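Side-chain contacts in BCL2-like 10 (PDB 6FBX), which is a pro-survival member of the Bcl-2 family that binds the BH3 segment of Bad and may have channel activity: residues L9-Q12 with T13-A17; M86-G89 with R90-S93; R51-F54 with R55-Q59. All coordinates share one frame; numbering follows the deposited sequence. Where two conformers were deposited one is given.

How the contacts relate
Three local contacts, each between neighbouring turns or at a helix start, sample three helices of the all-helical Bcl-2 fold. Along the chain, contact 1 (helix 2-24) comes first, contact 3 (helix 51-65) next and contact 2 (the start of helix 88-107) last. The centres of contacts 1 and 2 are about 15 Å apart with no touch, but both 9-17 and 88-93 border Trp-140. Contacts 2 and 3, with centres about 18 Å apart, do touch: Ser-93 O lies 4.2 Å from Phe-54 CE1. Both also meet the bound Bad peptide, so they belong to the BH3-binding groove. Contact 1 lies about 25 Å from contact 3, centre to centre, across the middle of the chain.

Contact 1: residues L9-Q12 with T13-A17; sequences LREQ and TLLLA
Thr-13 grips Leu-9 O twice, with its backbone N at 2.9 Å and with its hydroxyl OG1 at 2.8 Å. The two donors come from opposite faces of the carbonyl plane, the hydroxyl tilted 32° out of it. The torsion explains the second bond: chi1 of -56° puts OG1 beside the backbone N, on the side of the preceding turn, and sends CG2 the other way. The same hydroxyl is hydrogen-bonded to Trp-140 NE1, so this buried oxygen serves both its own helix and helix 139-146.

Gln-12 contributes mainly through its backbone, Gln-12 O receiving Leu-16 N at 3.2 Å. Its side chain is bent at chi2, and the amide stays at the margin, with NE2 4.4 Å from Leu-15 CD1. The backbone bonds of Thr-13 to Leu-9 O and of Leu-16 to Gln-12 O are i to i+4 bonds in the middle of helix 2-24 of the Bcl-2 fold: Leu-14 meets helix 112-129, Leu-16 touches helices 34-49 and 88-107, and Leu-9 touches helix 131-136, whereas Leu-15 is exposed.

Leu-14 CD2 lies near both the Arg-10 guanidinium and the Glu-11 carboxylate. Leu-14 CB rests 3.4 Å from Arg-10 O, and CD2 is 3.9 Å from Arg-10 NH2, the two side chains running side by side in the same direction. The guanidinium approaches that methyl obliquely, and Arg-10 NE forms a salt bridge with Asp-124, which probably helps to hold the guanidinium beside Leu-14. Glu-11 starts out extended but turns at chi2 (52°), and the bend carries its carboxylate forward, toward the C-terminal end of the helix. OE2 then lies 3.5 Å from Leu-15 CG, and OE1 is 4.0 Å from Leu-14 CD2.

Contact 2: residues M86-G89 with R90-S93; sequences MNWG and RVVS
The Asn-87 amide and the Arg-90 guanidinium meet with their planes 57° apart, and the side chains cross at about a right angle. Asn-87 ND2 lies obliquely to the guanidinium, 3.9 Å from Arg-90 NE, while OD1 rests 3.5 Å from Arg-90 CG. Val-91 CG2 approaches the indole of Trp-88 obliquely, 4.0 Å from Trp-88 CE3, the two side chains pointing the same way. Trp-133 and Phe-143 meet that indole edge-to-face, and Val-91 CG2 is also 3.9 Å from Met-86 CE.

Asn-87 is the N-cap of helix 88-107. Its OD1 accepts Arg-90 N at 2.8 Å with an N-H...O angle of 155°, the donor lying nearly along the C=O axis. With chi1 at 63°, CG stands between the backbone N and the carbonyl carbon, which turns OD1 onto the first turn. Asn-87 O in turn receives Val-91 N at 3.3 Å.

Asn-Trp-Gly-Arg is the hallmark core of the BH1 motif of Bcl-2 proteins. Here Arg-90, extended from CG to NE, forms a salt bridge through NH2 with Asp-83; Asn-87 packs on an acidic and Arg-90 on a basic side chain of the bound peptide. The amide therefore satisfies an N-H at the helix start, and the Asp-83 bridge probably eases the like charges of Arg-90 and the peptide.

Contact 3: residues R51-F54 with R55-Q59; sequences RTKF and RSLSQ
Arg-55, whose N bonds Arg-51 O at 3.0 Å across the contact, has a carbonyl oxygen held by two donors: Ser-58 OG at 2.7 Å and Gln-59 N at 3.1 Å. Both reach Arg-55 O from the same face of its plane, the hydroxyl at a C=O...OG angle of 119° and tilted 29° from the carbonyl plane. This is helix 51-65 of the Bcl-2 fold, a wall of the groove that holds the Bad peptide. Each amide from Arg-55 to Ser-58 bonds the carbonyl four residues earlier.

The serine torsion puts the hydroxyl within reach of Arg-55 O. With chi1 at 66°, Ser-58 OG stands between its backbone N and carbonyl carbon and turns back toward the preceding turn, where it also comes within 3.3 Å of Phe-54 O. Ser-58 is buried, its side chain against Val-100 of helix 88-107, and the carbonyl of its own helix gives the hydroxyl a polar partner there.

Lys-53 and Leu-57 make the side-chain contact on the peptide side. They run next to each other in the same direction, Lys-53 CG 4.1 Å from Leu-57 CD1, and both pack on apolar side chains of the bound peptide. The lysine is extended beyond CG, which leads NZ away from the helix to a weak hydrogen bond with a polar peptide side chain. Phe-54, one residue along, packs on the peptide too and on Thr-96 and Phe-97 of helix 88-107, thus touching both that helix and the ligand. Leu-57 also covers the backbone: while Leu-57 N bonds Lys-53 O at 2.8 Å, Leu-57 CG presses against that oxygen at 3.2 Å.

Contact 1: residues L9-Q12 with T13-A17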
# COMPACT_ATOMS: atom_id res chain seq x y z
N LEU A 9 -14.66 5.01 -4.38
CA LEU A 9 -13.20 4.87 -4.41
C LEU A 9 -12.71 3.99 -3.26
O LEU A 9 -11.77 3.21 -3.43
CB LEU A 9 -12.53 6.24 -4.34
CG LEU A 9 -12.66 7.12 -5.58
CD1 LEU A 9 -12.14 8.51 -5.27
CD2 LEU A 9 -11.90 6.51 -6.75
N ARG A 10 -13.32 4.13 -2.08
CA ARG A 10 -12.91 3.31 -0.95
C ARG A 10 -13.15 1.83 -1.24
O ARG A 10 -12.29 0.99 -0.96
CB ARG A 10 -13.65 3.75 0.31
CG ARG A 10 -13.07 3.20 1.60
CD ARG A 10 -13.90 2.08 2.19
NE ARG A 10 -13.37 1.62 3.47
CZ ARG A 10 -13.81 0.56 4.14
NH1 ARG A 10 -13.26 0.24 5.30
NH2 ARG A 10 -14.81 -0.17 3.66
N GLU A 11 -14.30 1.50 -1.83
CA GLU A 11 -14.59 0.10 -2.12
C GLU A 11 -13.68 -0.44 -3.23
O GLU A 11 -13.21 -1.58 -3.15
CB GLU A 11 -16.06 -0.07 -2.50
CG GLU A 11 -16.48 -1.52 -2.71
CD GLU A 11 -16.10 -2.41 -1.54
OE1 GLU A 11 -16.46 -2.08 -0.39
OE2 GLU A 11 -15.42 -3.44 -1.77
N GLN A 12 -13.44 0.36 -4.27
CA GLN A 12 -12.53 -0.07 -5.33
C GLN A 12 -11.13 -0.32 -4.78
O GLN A 12 -10.47 -1.30 -5.15
CB GLN A 12 -12.47 0.98 -6.44
CG GLN A 12 -13.78 1.19 -7.17
CD GLN A 12 -14.18 -0.02 -7.99
OE1 GLN A 12 -13.52 -0.37 -8.96
NE2 GLN A 12 -15.26 -0.67 -7.58
N THR A 13 -10.67 0.55 -3.89
CA THR A 13 -9.35 0.39 -3.29
C THR A 13 -9.31 -0.83 -2.37
O THR A 13 -8.31 -1.56 -2.35
CB THR A 13 -8.96 1.66 -2.53
OG1 THR A 13 -9.02 2.78 -3.42
CG2 THR A 13 -7.55 1.54 -1.96
N LEU A 14 -10.37 -1.05 -1.60
CA LEU A 14 -10.41 -2.20 -0.70
C LEU A 14 -10.27 -3.50 -1.47
O LEU A 14 -9.48 -4.38 -1.10
CB LEU A 14 -11.71 -2.18 0.11
CG LEU A 14 -11.88 -3.29 1.15
CD1 LEU A 14 -10.81 -3.21 2.23
CD2 LEU A 14 -13.26 -3.23 1.76
N LEU A 15 -11.03 -3.65 -2.56
CA LEU A 15 -10.91 -4.84 -3.39
C LEU A 15 -9.48 -5.02 -3.89
O LEU A 15 -8.94 -6.13 -3.88
CB LEU A 15 -11.87 -4.76 -4.58
CG LEU A 15 -13.37 -4.78 -4.25
CD1 LEU A 15 -14.19 -4.42 -5.47
CD2 LEU A 15 -13.78 -6.13 -3.70
N LEU A 16 -8.84 -3.93 -4.31
CA LEU A 16 -7.48 -4.00 -4.81
C LEU A 16 -6.50 -4.39 -3.71
O LEU A 16 -5.66 -5.27 -3.89
CB LEU A 16 -7.09 -2.66 -5.43
CG LEU A 16 -5.84 -2.64 -6.31
CD1 LEU A 16 -6.08 -3.45 -7.58
CD2 LEU A 16 -5.46 -1.21 -6.65
N ALA A 17 -6.62 -3.75 -2.55
CA ALA A 17 -5.75 -4.07 -1.42
C ALA A 17 -5.98 -5.50 -0.94
O ALA A 17 -5.02 -6.22 -0.65
CB ALA A 17 -5.99 -3.09 -0.28

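Contact 2: residues M86-G89 with R90-S93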
# COMPACT_ATOMS: atom_id res chain seq x y z
N MET A 86 2.14 13.68 -4.11
CA MET A 86 1.48 12.39 -4.26
C MET A 86 1.72 11.89 -5.67
O MET A 86 1.63 12.67 -6.63
CB MET A 86 -0.03 12.51 -3.99
CG MET A 86 -0.79 11.21 -3.97
SD MET A 86 -0.48 10.26 -2.47
CE MET A 86 -1.90 9.17 -2.50
N ASN A 87 2.05 10.61 -5.81
CA ASN A 87 2.22 10.02 -7.13
C ASN A 87 1.99 8.52 -7.03
O ASN A 87 1.91 7.95 -5.94
CB ASN A 87 3.60 10.35 -7.72
CG ASN A 87 4.75 9.78 -6.90
OD1 ASN A 87 4.76 8.61 -6.57
ND2 ASN A 87 5.72 10.63 -6.59
N TRP A 88 1.87 7.88 -8.20
CA TRP A 88 1.54 6.46 -8.22
C TRP A 88 2.66 5.60 -7.64
O TRP A 88 2.40 4.54 -7.07
CB TRP A 88 1.21 6.01 -9.64
CG TRP A 88 -0.13 6.46 -10.14
CD1 TRP A 88 -0.38 7.20 -11.26
CD2 TRP A 88 -1.41 6.20 -9.54
NE1 TRP A 88 -1.73 7.42 -11.40
CE2 TRP A 88 -2.39 6.81 -10.35
CE3 TRP A 88 -1.82 5.51 -8.40
CZ2 TRP A 88 -3.75 6.75 -10.05
CZ3 TRP A 88 -3.17 5.45 -8.10
CH2 TRP A 88 -4.12 6.07 -8.93
N GLY A 89 3.91 6.04 -7.79
CA GLY A 89 5.02 5.28 -7.22
C GLY A 89 4.92 5.16 -5.71
O GLY A 89 5.21 4.10 -5.14
N ARG A 90 4.51 6.23 -5.04
CA ARG A 90 4.34 6.17 -3.59
C ARG A 90 3.18 5.27 -3.22
O ARG A 90 3.23 4.57 -2.20
CB ARG A 90 4.16 7.58 -3.03
CG ARG A 90 5.40 8.43 -3.18
CD ARG A 90 5.19 9.85 -2.71
NE ARG A 90 6.42 10.63 -2.78
CZ ARG A 90 6.55 11.87 -2.35
NH1 ARG A 90 7.72 12.50 -2.46
NH2 ARG A 90 5.52 12.50 -1.79
N VAL A 91 2.12 5.28 -4.03
CA VAL A 91 1.00 4.36 -3.82
C VAL A 91 1.48 2.92 -3.91
O VAL A 91 1.12 2.07 -3.09
CB VAL A 91 -0.13 4.65 -4.83
CG1 VAL A 91 -1.20 3.57 -4.77
CG2 VAL A 91 -0.73 6.02 -4.56
N VAL A 92 2.28 2.61 -4.93
CA VAL A 92 2.79 1.24 -5.08
C VAL A 92 3.57 0.84 -3.83
O VAL A 92 3.42 -0.28 -3.33
CB VAL A 92 3.64 1.12 -6.35
CG1 VAL A 92 4.37 -0.22 -6.39
CG2 VAL A 92 2.77 1.27 -7.59
N SER A 93 4.41 1.73 -3.32
CA SER A 93 5.21 1.39 -2.14
C SER A 93 4.32 1.09 -0.94
O SER A 93 4.67 0.23 -0.12
CB SER A 93 6.19 2.52 -1.81
OG SER A 93 5.57 3.58 -1.11

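Contact 3: residues R51-F54 with R55-Q59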
# COMPACT_ATOMS: atom_id res chain seq x y z
N ARG A 51 14.04 -5.99 -1.72
CA ARG A 51 13.45 -7.03 -0.88
C ARG A 51 13.99 -6.98 0.55
O ARG A 51 13.23 -7.03 1.52
CB ARG A 51 13.71 -8.41 -1.49
CG ARG A 51 12.96 -9.54 -0.80
CD ARG A 51 13.18 -10.88 -1.48
NE ARG A 51 12.81 -10.86 -2.90
CZ ARG A 51 11.56 -10.91 -3.35
NH1 ARG A 51 10.54 -10.98 -2.51
NH2 ARG A 51 11.34 -10.88 -4.66
N THR A 52 15.32 -6.88 0.70
CA THR A 52 15.91 -6.89 2.04
C THR A 52 15.45 -5.69 2.86
O THR A 52 15.16 -5.82 4.05
CB THR A 52 17.43 -6.92 1.94
OG1 THR A 52 17.85 -8.11 1.26
CG2 THR A 52 18.07 -6.89 3.33
N LYS A 53 15.40 -4.51 2.24
CA LYS A 53 14.99 -3.31 2.97
C LYS A 53 13.53 -3.40 3.41
O LYS A 53 13.20 -3.03 4.54
CB LYS A 53 15.22 -2.07 2.10
CG LYS A 53 15.01 -0.75 2.82
CD LYS A 53 15.53 0.42 2.00
CE LYS A 53 15.19 1.75 2.65
NZ LYS A 53 15.60 2.91 1.81
N PHE A 54 12.65 -3.86 2.53
CA PHE A 54 11.25 -4.03 2.91
C PHE A 54 11.11 -5.03 4.06
O PHE A 54 10.33 -4.82 4.99
CB PHE A 54 10.41 -4.49 1.72
CG PHE A 54 9.89 -3.37 0.88
CD1 PHE A 54 8.89 -2.54 1.36
CD2 PHE A 54 10.39 -3.15 -0.39
CE1 PHE A 54 8.40 -1.51 0.60
CE2 PHE A 54 9.89 -2.11 -1.17
CZ PHE A 54 8.90 -1.29 -0.67
N ARG A 55 11.86 -6.13 4.00
CA ARG A 55 11.78 -7.13 5.05
C ARG A 55 12.24 -6.55 6.38
O ARG A 55 11.58 -6.72 7.41
CB ARG A 55 12.61 -8.36 4.66
CG ARG A 55 12.28 -9.63 5.44
CD ARG A 55 13.09 -10.81 4.90
NE ARG A 55 12.97 -12.01 5.73
CZ ARG A 55 12.11 -13.00 5.51
NH1 ARG A 55 12.10 -14.04 6.32
NH2 ARG A 55 11.28 -12.96 4.48
N SER A 56 13.38 -5.85 6.37
CA SER A 56 13.88 -5.22 7.58
C SER A 56 12.90 -4.18 8.12
O SER A 56 12.66 -4.11 9.33
CB SER A 56 15.24 -4.58 7.30
OG SER A 56 15.71 -3.85 8.42
N LEU A 57 12.33 -3.36 7.23
CA LEU A 57 11.38 -2.34 7.67
C LEU A 57 10.15 -2.96 8.30
O LEU A 57 9.67 -2.50 9.34
CB LEU A 57 10.98 -1.45 6.48
CG LEU A 57 12.00 -0.42 6.01
CD1 LEU A 57 11.50 0.23 4.73
CD2 LEU A 57 12.26 0.63 7.08
N SER A 58 9.60 -4.00 7.67
CA SER A 58 8.40 -4.64 8.21
C SER A 58 8.65 -5.18 9.61
O SER A 58 7.78 -5.06 10.49
CB SER A 58 7.93 -5.76 7.27
OG SER A 58 8.88 -6.82 7.24
N GLN A 59 9.82 -5.77 9.84
CA GLN A 59 10.11 -6.34 11.15
C GLN A 59 10.35 -5.25 12.19
O GLN A 59 9.86 -5.35 13.32
CB GLN A 59 11.30 -7.30 11.05
CG GLN A 59 10.97 -8.52 10.19
CD GLN A 59 12.13 -9.49 10.06
OE1 GLN A 59 13.21 -9.27 10.60
NE2 GLN A 59 11.90 -10.58 9.33